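Long-range contacts in DSBA-like thioredoxin domain-containing protein (Pseudomonas aeruginosa PAO1, PDB 5HFI), which probably acts as a cytosolic disulfide reductase of the thioredoxin superfamily and is caught here with glutathione bound through a mixed disulfide: residues W19-S24 with T73-G78; K79-G84 with A122-G127; Y13-G18 with P97-V102. One frame throughout, in Å; residues are numbered along the deposited sequence.

In the fold
The chain starts with strand 8-13 and runs through the Cys-17 loop into helix 18-22, the CxxC helix of a DsbA-like thioredoxin fold. Contact 3 joins that loop (13-18) to helix 96-109 and closes the widest loop of the three. Contact 1 lies wholly within this span and ties helix 18-22 to the link after helix 64-73. Contact 2 opens just after contact 1 closes. It crosses contact 3, because it joins helix 79-85 to residues 122-127, beyond 97-102. Tyr-124 of contact 2 packs on Tyr-21, Phe-77 and the Cys-17 loop. Contacts 1 and 3 both touch glutathione.

Contact 1 of 3, residues W19-S24 with T73-G78; sequences WCYGAS and TGQPFG. With GSH (glutathione), chain B.
Tyr-21, on the CxxC helix of this thioredoxin-like fold, meets Phe-77 in a T-shaped (edge-to-face) pair. The Tyr-21 edge faces the Phe-77 ring, with centroids 5.3 Å apart and planes at 85°. CD2 of Tyr-21 comes 3.7 Å from CZ of Phe-77. The Tyr-21 hydroxyl donates a short hydrogen bond to the carbonyl of Pro-76, OH to O 2.6 Å. The bond lies in the carbonyl plane, on a lone pair, with a C=O...donor angle of 144°. The tyrosine is thus held at both its edge and its tip. CG of Tyr-21 is anti to the backbone N (chi1 178°), which carries the ring out to the 73-78 loop. CB of Gln-75 packs 3.8 Å from CE2 of Tyr-21.

Further out, Thr-73 forms an ST turn: its OG1 accepts from the backbone N of Gln-75 and is also hydrogen-bonded to Ile-69 O. The methyl CG2 of Thr-73 rests 3.4 Å from Gly-22 O. Tyr-124 stacks on Tyr-21 from outside the two segments. At the start of the helix Trp-19 lines the glutathione pocket, where CA1 of glutathione lies over one indole face, 3.6 Å from Trp-19 CG.

Contact 2 of 3, residues K79-G84 with A122-G127; sequences KDYFDG and AHYVEG
Tyr-81 reaches from helix 79-85 to His-123 and Tyr-124 in the 122-127 segment. Its CB sits 3.2 Å from the backbone O of Tyr-124. With chi1 at 167° the ring swings away from its own backbone N and lies against the 122-127 backbone. At the ring, CD2 lies 3.4 Å from the backbone O of His-123. CE2 comes next and meets NE2 of His-123; these two rings are oblique to each other. CZ is 3.7 Å from CD1 of Tyr-124, which stands over one face of the Tyr-81 ring. The two tyrosines form an edge-to-face pair, the edge of Tyr-124 toward the face of Tyr-81, with planes at 61°. CA of Tyr-124 adds a CH-pi contact over the Tyr-81 ring. At the tip, the Tyr-81 hydroxyl accepts from a water, OH to water O 2.6 Å, and is hydrogen-bonded to Asp-66 OD1. The same water is 3.0 Å from His-123 NE2, so it bridges the two side chains.

The backbones come closest where Gly-127, with positive phi, fits against the turn of Asp-80 and Tyr-81. CA of Gly-127 makes a CA-H...O contact of 3.5 Å with Asp-80 O. No direct hydrogen bond joins the segments, and waters do that work. One water accepts from Asp-80 N and donates to Val-125 O (water O to Val-125 O 2.7 Å). Another donates to both Asp-80 OD1 and Glu-126 O.

His-123 also meets Phe-93 edge-to-face. Through their mutual ring contacts, Tyr-81, His-123 and Tyr-124 form an aromatic cluster. It joins helix 79-85 to helix 112-124 in the DsbA-like thioredoxin domain, and its Tyr-124 side chain comes within about 6 Å of that of Cys-17, which carries glutathione.

Contact 3 of 3, residues Y13-G18 with P97-V102; sequences YDPLCG and PPTAAV. With GSH (glutathione), chain B.
Two prolines meet across this contact, Pro-15 before the CxxC helix and Pro-98 on helix 96-109. The two side chains run nearly perpendicular, with Pro-15 CG 3.9 Å from Pro-98 CB. CD of Pro-15 also lies 3.6 Å from Thr-99 OG1. Tyr-13 points at Val-102 head-on. A chi1 of 73° tucks the Tyr-13 side chain over its own backbone, and from there the ring extends to the helix. Its OH reaches CG1 of Val-102 at 3.3 Å and CG2 of Thr-99 at 3.8 Å.

No direct hydrogen bond crosses the contact. Instead one water donates both ways, to Asp-14 OD2 (water O to OD2 2.9 Å) and to Thr-99 OG1. The hydroxyl of Thr-99 is also hydrogen-bonded to Ser-95 O, one turn back in the chain. Asp-14 has further partners: OD2 is hydrogen-bonded to Met-45 N, and OD1 is hydrogen-bonded to Ser-95 OG. OD1 also accepts from Leu-16 N in an Asx turn, met on the anti side of the carboxylate and 35° out of its plane. A type I beta turn runs from Asp-14 to Cys-17 and is closed by Cys-17 N to Asp-14 O.

This turn delivers Cys-17 to the N-cap of helix 18-22. Its SG is bonded covalently to glutathione SG2 at 2.0 Å. Cys-20 follows three residues later, completing a thioredoxin-type CxxC pair. Another structure of the protein has Cys-17 and Cys-20 joined in a disulfide. The mixed disulfide is consistent with Cys-17 being the thiol that exchanges with glutathione.

Contact 1 of 3, residues W19-S24 with T73-G78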
loop_
_atom_site.group_PDB
_atom_site.type_symbol
_atom_site.label_atom_id
_atom_site.label_comp_id
_atom_site.label_asym_id
_atom_site.label_seq_id
_atom_site.Cartn_x
_atom_site.Cartn_y
_atom_site.Cartn_z
ATOM N N TRP A 19 -7.707 -5.153 -0.254
ATOM C CA TRP A 19 -7.288 -5.929 0.905
ATOM C C TRP A 19 -6.012 -5.373 1.524
ATOM O O TRP A 19 -5.799 -5.527 2.731
ATOM C CB TRP A 19 -7.121 -7.397 0.522
ATOM C CG TRP A 19 -8.434 -8.097 0.442
ATOM C CD1 TRP A 19 -9.058 -8.551 -0.682
ATOM C CD2 TRP A 19 -9.307 -8.398 1.537
ATOM N NE1 TRP A 19 -10.261 -9.129 -0.353
ATOM C CE2 TRP A 19 -10.436 -9.047 1.004
ATOM C CE3 TRP A 19 -9.237 -8.186 2.918
ATOM C CZ2 TRP A 19 -11.489 -9.488 1.803
ATOM C CZ3 TRP A 19 -10.286 -8.623 3.710
ATOM C CH2 TRP A 19 -11.395 -9.266 3.150
ATOM N N CYS A 20 -5.159 -4.721 0.730
ATOM C CA CYS A 20 -4.018 -4.026 1.317
ATOM C C CYS A 20 -4.481 -2.882 2.206
ATOM O O CYS A 20 -3.926 -2.665 3.289
ATOM C CB CYS A 20 -3.083 -3.516 0.223
ATOM S SG CYS A 20 -2.146 -4.832 -0.575
ATOM N N TYR A 21 -5.509 -2.149 1.771
ATOM C CA TYR A 21 -6.101 -1.126 2.624
ATOM C C TYR A 21 -6.705 -1.748 3.877
ATOM O O TYR A 21 -6.597 -1.186 4.973
ATOM C CB TYR A 21 -7.152 -0.343 1.838
ATOM C CG TYR A 21 -7.867 0.723 2.638
ATOM C CD1 TYR A 21 -7.160 1.735 3.274
ATOM C CD2 TYR A 21 -9.253 0.730 2.736
ATOM C CE1 TYR A 21 -7.814 2.717 3.998
ATOM C CE2 TYR A 21 -9.915 1.706 3.456
ATOM C CZ TYR A 21 -9.190 2.697 4.085
ATOM O OH TYR A 21 -9.848 3.671 4.802
ATOM N N GLY A 22 -7.329 -2.919 3.737
ATOM C CA GLY A 22 -7.810 -3.632 4.906
ATOM C C GLY A 22 -6.697 -4.020 5.858
ATOM O O GLY A 22 -6.920 -4.137 7.065
ATOM N N ALA A 23 -5.485 -4.207 5.339
ATOM C CA ALA A 23 -4.330 -4.551 6.153
ATOM C C ALA A 23 -3.524 -3.335 6.593
ATOM O O ALA A 23 -2.482 -3.501 7.231
ATOM C CB ALA A 23 -3.415 -5.516 5.393
ATOM N N SER A 24 -3.965 -2.119 6.265
ATOM C CA SER A 24 -3.229 -0.937 6.695
ATOM C C SER A 24 -3.005 -0.893 8.207
ATOM O O SER A 24 -1.905 -0.493 8.622
ATOM C CB SER A 24 -3.951 0.328 6.213
ATOM O OG SER A 24 -3.140 1.482 6.402
ATOM N N THR A 73 -12.493 -5.659 8.646
ATOM C CA THR A 73 -11.375 -4.909 9.202
ATOM C C THR A 73 -11.780 -3.623 9.908
ATOM O O THR A 73 -10.942 -3.031 10.598
ATOM C CB THR A 73 -10.366 -4.557 8.098
ATOM O OG1 THR A 73 -10.975 -3.662 7.155
ATOM C CG2 THR A 73 -9.917 -5.813 7.373
ATOM N N GLY A 74 -13.020 -3.170 9.753
ATOM C CA GLY A 74 -13.398 -1.874 10.280
ATOM C C GLY A 74 -12.822 -0.690 9.537
ATOM O O GLY A 74 -12.999 0.447 9.983
ATOM N N GLN A 75 -12.136 -0.918 8.421
ATOM C CA GLN A 75 -11.557 0.184 7.670
ATOM C C GLN A 75 -12.661 1.012 7.014
ATOM O O GLN A 75 -13.629 0.453 6.487
ATOM C CB GLN A 75 -10.587 -0.339 6.611
ATOM C CG GLN A 75 -9.222 -0.749 7.161
ATOM C CD GLN A 75 -8.371 0.441 7.572
ATOM O OE1 GLN A 75 -7.548 0.926 6.794
ATOM N NE2 GLN A 75 -8.555 0.910 8.800
ATOM N N PRO A 76 -12.552 2.338 7.037
ATOM C CA PRO A 76 -13.626 3.188 6.519
ATOM C C PRO A 76 -13.521 3.458 5.026
ATOM O O PRO A 76 -12.438 3.576 4.450
ATOM C CB PRO A 76 -13.434 4.488 7.312
ATOM C CG PRO A 76 -11.958 4.555 7.521
ATOM C CD PRO A 76 -11.496 3.125 7.702
ATOM N N PHE A 77 -14.691 3.575 4.403
ATOM C CA PHE A 77 -14.809 3.944 3.000
ATOM C C PHE A 77 -15.741 5.144 2.902
ATOM O O PHE A 77 -16.820 5.143 3.502
ATOM C CB PHE A 77 -15.332 2.773 2.160
ATOM C CG PHE A 77 -14.394 1.595 2.101
ATOM C CD1 PHE A 77 -13.576 1.398 1.000
ATOM C CD2 PHE A 77 -14.333 0.681 3.143
ATOM C CE1 PHE A 77 -12.715 0.317 0.937
ATOM C CE2 PHE A 77 -13.472 -0.400 3.090
ATOM C CZ PHE A 77 -12.662 -0.582 1.984
ATOM N N GLY A 78 -15.321 6.167 2.155
ATOM C CA GLY A 78 -16.017 7.433 2.130
ATOM C C GLY A 78 -17.004 7.570 0.986
ATOM O O GLY A 78 -16.912 6.887 -0.031
HETATM N N1 GSH B . -6.348 -11.319 1.354
HETATM C CA1 GSH B . -7.647 -11.611 0.773
HETATM C C1 GSH B . -8.258 -12.833 1.453
HETATM O O11 GSH B . -8.858 -13.700 0.764
HETATM O O12 GSH B . -8.161 -12.975 2.702
HETATM C CB1 GSH B . -7.482 -11.885 -0.720
HETATM C CG1 GSH B . -6.353 -11.011 -1.256
HETATM C CD1 GSH B . -6.610 -10.650 -2.716
HETATM O OE1 GSH B . -7.397 -11.267 -3.355
HETATM N N2 GSH B . -5.891 -9.543 -3.317
HETATM C CA2 GSH B . -6.122 -9.193 -4.705
HETATM C C2 GSH B . -5.183 -10.041 -5.564
HETATM O O2 GSH B . -4.007 -9.933 -5.442
HETATM C CB2 GSH B . -5.832 -7.707 -4.928
HETATM S SG2 GSH B . -6.598 -6.677 -3.637
HETATM N N3 GSH B . -5.727 -10.988 -6.520
HETATM C CA3 GSH B . -4.838 -11.802 -7.330
HETATM C C3 GSH B . -4.053 -10.913 -8.291
HETATM O O31 GSH B . -2.806 -11.052 -8.399
HETATM O O32 GSH B . -4.653 -10.042 -8.972
#

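Contact 2 of 3, residues K79-G84 with A122-G127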
loop_
_atom_site.group_PDB
_atom_site.type_symbol
_atom_site.label_atom_id
_atom_site.label_comp_id
_atom_site.label_asym_id
_atom_site.label_seq_id
_atom_site.Cartn_x
_atom_site.Cartn_y
_atom_site.Cartn_z
ATOM N N LYS A 79 -17.959 8.489 1.170
ATOM C CA LYS A 79 -18.964 8.733 0.140
ATOM C C LYS A 79 -18.345 9.301 -1.130
ATOM O O LYS A 79 -18.836 9.030 -2.232
ATOM C CB LYS A 79 -20.045 9.677 0.670
ATOM C CG LYS A 79 -19.535 11.055 1.070
ATOM C CD LYS A 79 -20.676 11.970 1.486
ATOM C CE LYS A 79 -20.160 13.327 1.939
ATOM N NZ LYS A 79 -19.325 13.225 3.169
ATOM N N ASP A 80 -17.269 10.084 -1.006
ATOM C CA ASP A 80 -16.610 10.615 -2.193
ATOM C C ASP A 80 -15.893 9.527 -2.979
ATOM O O ASP A 80 -15.544 9.745 -4.145
ATOM C CB ASP A 80 -15.629 11.722 -1.804
ATOM C CG ASP A 80 -16.326 12.944 -1.228
ATOM O OD1 ASP A 80 -15.773 13.559 -0.293
ATOM O OD2 ASP A 80 -17.425 13.290 -1.710
ATOM N N TYR A 81 -15.669 8.365 -2.369
ATOM C CA TYR A 81 -15.126 7.208 -3.073
ATOM C C TYR A 81 -16.239 6.384 -3.717
ATOM O O TYR A 81 -16.223 6.149 -4.930
ATOM C CB TYR A 81 -14.302 6.351 -2.107
ATOM C CG TYR A 81 -13.952 4.981 -2.639
ATOM C CD1 TYR A 81 -14.572 3.844 -2.141
ATOM C CD2 TYR A 81 -13.002 4.825 -3.640
ATOM C CE1 TYR A 81 -14.255 2.588 -2.625
ATOM C CE2 TYR A 81 -12.678 3.573 -4.132
ATOM C CZ TYR A 81 -13.308 2.459 -3.618
ATOM O OH TYR A 81 -12.991 1.211 -4.101
ATOM N N PHE A 82 -17.213 5.949 -2.912
ATOM C CA PHE A 82 -18.316 5.136 -3.423
ATOM C C PHE A 82 -19.086 5.865 -4.516
ATOM O O PHE A 82 -19.363 5.299 -5.581
ATOM C CB PHE A 82 -19.266 4.762 -2.283
ATOM C CG PHE A 82 -18.773 3.642 -1.413
ATOM C CD1 PHE A 82 -18.146 2.537 -1.964
ATOM C CD2 PHE A 82 -18.949 3.691 -0.040
ATOM C CE1 PHE A 82 -17.697 1.504 -1.161
ATOM C CE2 PHE A 82 -18.507 2.664 0.767
ATOM C CZ PHE A 82 -17.880 1.568 0.207
ATOM N N ASP A 83 -19.456 7.119 -4.264
ATOM C CA ASP A 83 -20.356 7.858 -5.139
ATOM C C ASP A 83 -19.660 8.987 -5.889
ATOM O O ASP A 83 -20.334 9.797 -6.531
ATOM C CB ASP A 83 -21.534 8.405 -4.332
ATOM C CG ASP A 83 -22.375 7.305 -3.711
ATOM O OD1 ASP A 83 -22.552 6.252 -4.361
ATOM O OD2 ASP A 83 -22.854 7.490 -2.571
ATOM N N GLY A 84 -18.334 9.060 -5.826
ATOM C CA GLY A 84 -17.610 10.080 -6.556
ATOM C C GLY A 84 -16.552 9.508 -7.475
ATOM O O GLY A 84 -16.668 9.592 -8.701
ATOM N N ALA A 122 -6.506 8.874 0.808
ATOM C CA ALA A 122 -6.922 9.785 -0.255
ATOM C C ALA A 122 -7.829 9.083 -1.259
ATOM O O ALA A 122 -8.771 9.685 -1.786
ATOM C CB ALA A 122 -5.696 10.370 -0.955
ATOM N N HIS A 123 -7.576 7.833 -1.530
ATOM C CA HIS A 123 -8.363 7.062 -2.478
ATOM C C HIS A 123 -9.694 6.557 -1.876
ATOM O O HIS A 123 -10.726 6.955 -2.337
ATOM C CB HIS A 123 -7.543 5.886 -2.949
ATOM C CG HIS A 123 -8.206 5.002 -3.957
ATOM N ND1 HIS A 123 -8.271 5.315 -5.291
ATOM C CD2 HIS A 123 -8.734 3.770 -3.840
ATOM C CE1 HIS A 123 -8.841 4.330 -5.939
ATOM N NE2 HIS A 123 -9.144 3.386 -5.080
ATOM N N TYR A 124 -9.618 5.790 -0.774
ATOM C CA TYR A 124 -10.801 5.103 -0.261
ATOM C C TYR A 124 -11.689 5.995 0.599
ATOM O O TYR A 124 -12.899 5.758 0.682
ATOM C CB TYR A 124 -10.371 3.873 0.540
ATOM C CG TYR A 124 -9.756 2.790 -0.310
ATOM C CD1 TYR A 124 -10.548 2.011 -1.145
ATOM C CD2 TYR A 124 -8.385 2.556 -0.289
ATOM C CE1 TYR A 124 -9.997 1.023 -1.924
ATOM C CE2 TYR A 124 -7.822 1.570 -1.069
ATOM C CZ TYR A 124 -8.637 0.806 -1.884
ATOM O OH TYR A 124 -8.102 -0.183 -2.671
ATOM N N VAL A 125 -11.125 7.001 1.254
ATOM C CA VAL A 125 -11.896 7.901 2.102
ATOM C C VAL A 125 -12.252 9.187 1.371
ATOM O O VAL A 125 -13.410 9.604 1.359
ATOM C CB VAL A 125 -11.125 8.192 3.409
ATOM C CG1 VAL A 125 -11.850 9.247 4.228
ATOM C CG2 VAL A 125 -10.947 6.913 4.208
ATOM N N GLU A 126 -11.268 9.819 0.738
ATOM C CA GLU A 126 -11.455 11.131 0.133
ATOM C C GLU A 126 -11.857 11.073 -1.335
ATOM O O GLU A 126 -12.277 12.098 -1.883
ATOM C CB GLU A 126 -10.172 11.957 0.276
ATOM C CG GLU A 126 -9.862 12.354 1.710
ATOM C CD GLU A 126 -8.408 12.759 1.909
ATOM O OE1 GLU A 126 -7.825 12.376 2.948
ATOM O OE2 GLU A 126 -7.853 13.451 1.026
ATOM N N GLY A 127 -11.740 9.917 -1.982
ATOM C CA GLY A 127 -12.097 9.814 -3.384
ATOM C C GLY A 127 -11.207 10.612 -4.309
ATOM O O GLY A 127 -11.667 11.067 -5.362
HETATM O O HOH W 1 -15.696 10.963 1.471
HETATM O O HOH W 2 -14.381 12.456 -5.869
HETATM O O HOH W 3 -12.768 14.584 -0.634
HETATM O O HOH W 4 -10.794 0.935 -5.515
#

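Contact 3 of 3, residues Y13-G18 with P97-V102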
loop_
_atom_site.group_PDB
_atom_site.type_symbol
_atom_site.label_atom_id
_atom_site.label_comp_id
_atom_site.label_asym_id
_atom_site.label_seq_id
_atom_site.Cartn_x
_atom_site.Cartn_y
_atom_site.Cartn_z
ATOM N N TYR A 13 2.642 -5.265 -1.463
ATOM C CA TYR A 13 1.407 -4.500 -1.454
ATOM C C TYR A 13 1.124 -3.961 -2.849
ATOM O O TYR A 13 1.969 -4.008 -3.748
ATOM C CB TYR A 13 1.488 -3.325 -0.472
ATOM C CG TYR A 13 2.384 -2.220 -0.990
ATOM C CD1 TYR A 13 1.852 -1.122 -1.658
ATOM C CD2 TYR A 13 3.763 -2.288 -0.840
ATOM C CE1 TYR A 13 2.661 -0.125 -2.153
ATOM C CE2 TYR A 13 4.582 -1.288 -1.326
ATOM C CZ TYR A 13 4.024 -0.210 -1.984
ATOM O OH TYR A 13 4.829 0.787 -2.475
ATOM N N ASP A 14 -0.085 -3.418 -3.010
ATOM C CA ASP A 14 -0.380 -2.539 -4.125
ATOM C C ASP A 14 -1.330 -1.465 -3.620
ATOM O O ASP A 14 -2.310 -1.792 -2.926
ATOM C CB ASP A 14 -1.003 -3.253 -5.315
ATOM C CG ASP A 14 -1.108 -2.360 -6.524
ATOM O OD1 ASP A 14 -2.151 -1.688 -6.679
ATOM O OD2 ASP A 14 -0.123 -2.303 -7.291
ATOM N N PRO A 15 -1.083 -0.197 -3.943
ATOM C CA PRO A 15 -1.928 0.876 -3.396
ATOM C C PRO A 15 -3.393 0.787 -3.797
ATOM O O PRO A 15 -4.243 1.325 -3.079
ATOM C CB PRO A 15 -1.280 2.161 -3.939
ATOM C CG PRO A 15 0.076 1.758 -4.416
ATOM C CD PRO A 15 -0.021 0.324 -4.820
ATOM N N LEU A 16 -3.724 0.119 -4.902
ATOM C CA LEU A 16 -5.106 0.009 -5.351
ATOM C C LEU A 16 -5.743 -1.325 -4.986
ATOM O O LEU A 16 -6.833 -1.640 -5.480
ATOM C CB LEU A 16 -5.190 0.240 -6.860
ATOM C CG LEU A 16 -4.902 1.691 -7.268
ATOM C CD1 LEU A 16 -4.544 1.794 -8.735
ATOM C CD2 LEU A 16 -6.087 2.578 -6.959
ATOM N N CYS A 17 -5.088 -2.115 -4.140
ATOM C CA CYS A 17 -5.634 -3.378 -3.665
ATOM C C CYS A 17 -6.451 -3.117 -2.405
ATOM O O CYS A 17 -5.913 -2.637 -1.401
ATOM C CB CYS A 17 -4.514 -4.377 -3.388
ATOM S SG CYS A 17 -5.072 -5.892 -2.587
ATOM N N GLY A 18 -7.750 -3.419 -2.466
ATOM C CA GLY A 18 -8.610 -3.162 -1.321
ATOM C C GLY A 18 -8.180 -3.919 -0.080
ATOM O O GLY A 18 -8.266 -3.403 1.038
ATOM N N PRO A 97 1.905 5.393 -10.563
ATOM C CA PRO A 97 2.178 6.692 -9.923
ATOM C C PRO A 97 2.129 6.621 -8.403
ATOM O O PRO A 97 3.052 7.128 -7.749
ATOM C CB PRO A 97 1.094 7.618 -10.501
ATOM C CG PRO A 97 0.762 6.996 -11.823
ATOM C CD PRO A 97 0.843 5.516 -11.585
ATOM N N PRO A 98 1.101 6.015 -7.785
ATOM C CA PRO A 98 1.125 5.950 -6.313
ATOM C C PRO A 98 2.292 5.146 -5.774
ATOM O O PRO A 98 2.809 5.469 -4.698
ATOM C CB PRO A 98 -0.215 5.291 -5.951
ATOM C CG PRO A 98 -0.734 4.724 -7.189
ATOM C CD PRO A 98 -0.193 5.539 -8.307
ATOM N N THR A 99 2.712 4.089 -6.471
ATOM C CA THR A 99 3.877 3.347 -6.002
ATOM C C THR A 99 5.136 4.203 -6.080
ATOM O O THR A 99 5.959 4.191 -5.157
ATOM C CB THR A 99 4.050 2.052 -6.796
ATOM O OG1 THR A 99 2.852 1.270 -6.701
ATOM C CG2 THR A 99 5.214 1.241 -6.239
ATOM N N ALA A 100 5.298 4.964 -7.168
ATOM C CA ALA A 100 6.428 5.881 -7.263
ATOM C C ALA A 100 6.416 6.903 -6.133
ATOM O O ALA A 100 7.480 7.293 -5.636
ATOM C CB ALA A 100 6.424 6.589 -8.620
ATOM N N ALA A 101 5.229 7.342 -5.708
ATOM C CA ALA A 101 5.143 8.275 -4.588
ATOM C C ALA A 101 5.629 7.629 -3.296
ATOM O O ALA A 101 6.293 8.279 -2.481
ATOM C CB ALA A 101 3.707 8.779 -4.433
ATOM N N VAL A 102 5.307 6.350 -3.094
ATOM C CA VAL A 102 5.799 5.633 -1.920
ATOM C C VAL A 102 7.318 5.516 -1.978
ATOM O O VAL A 102 8.018 5.760 -0.988
ATOM C CB VAL A 102 5.131 4.249 -1.821
ATOM C CG1 VAL A 102 5.831 3.387 -0.785
ATOM C CG2 VAL A 102 3.641 4.391 -1.510
HETATM N N1 GSH B . -6.348 -11.319 1.354
HETATM C CA1 GSH B . -7.647 -11.611 0.773
HETATM C C1 GSH B . -8.258 -12.833 1.453
HETATM O O11 GSH B . -8.858 -13.700 0.764
HETATM O O12 GSH B . -8.161 -12.975 2.702
HETATM C CB1 GSH B . -7.482 -11.885 -0.720
HETATM C CG1 GSH B . -6.353 -11.011 -1.256
HETATM C CD1 GSH B . -6.610 -10.650 -2.716
HETATM O OE1 GSH B . -7.397 -11.267 -3.355
HETATM N N2 GSH B . -5.891 -9.543 -3.317
HETATM C CA2 GSH B . -6.122 -9.193 -4.705
HETATM C C2 GSH B . -5.183 -10.041 -5.564
HETATM O O2 GSH B . -4.007 -9.933 -5.442
HETATM C CB2 GSH B . -5.832 -7.707 -4.928
HETATM S SG2 GSH B . -6.598 -6.677 -3.637
HETATM N N3 GSH B . -5.727 -10.988 -6.520
HETATM C CA3 GSH B . -4.838 -11.802 -7.330
HETATM C C3 GSH B . -4.053 -10.913 -8.291
HETATM O O31 GSH B . -2.806 -11.052 -8.399
HETATM O O32 GSH B . -4.653 -10.042 -8.972
HETATM O O HOH W 5 2.595 -1.502 -6.486
#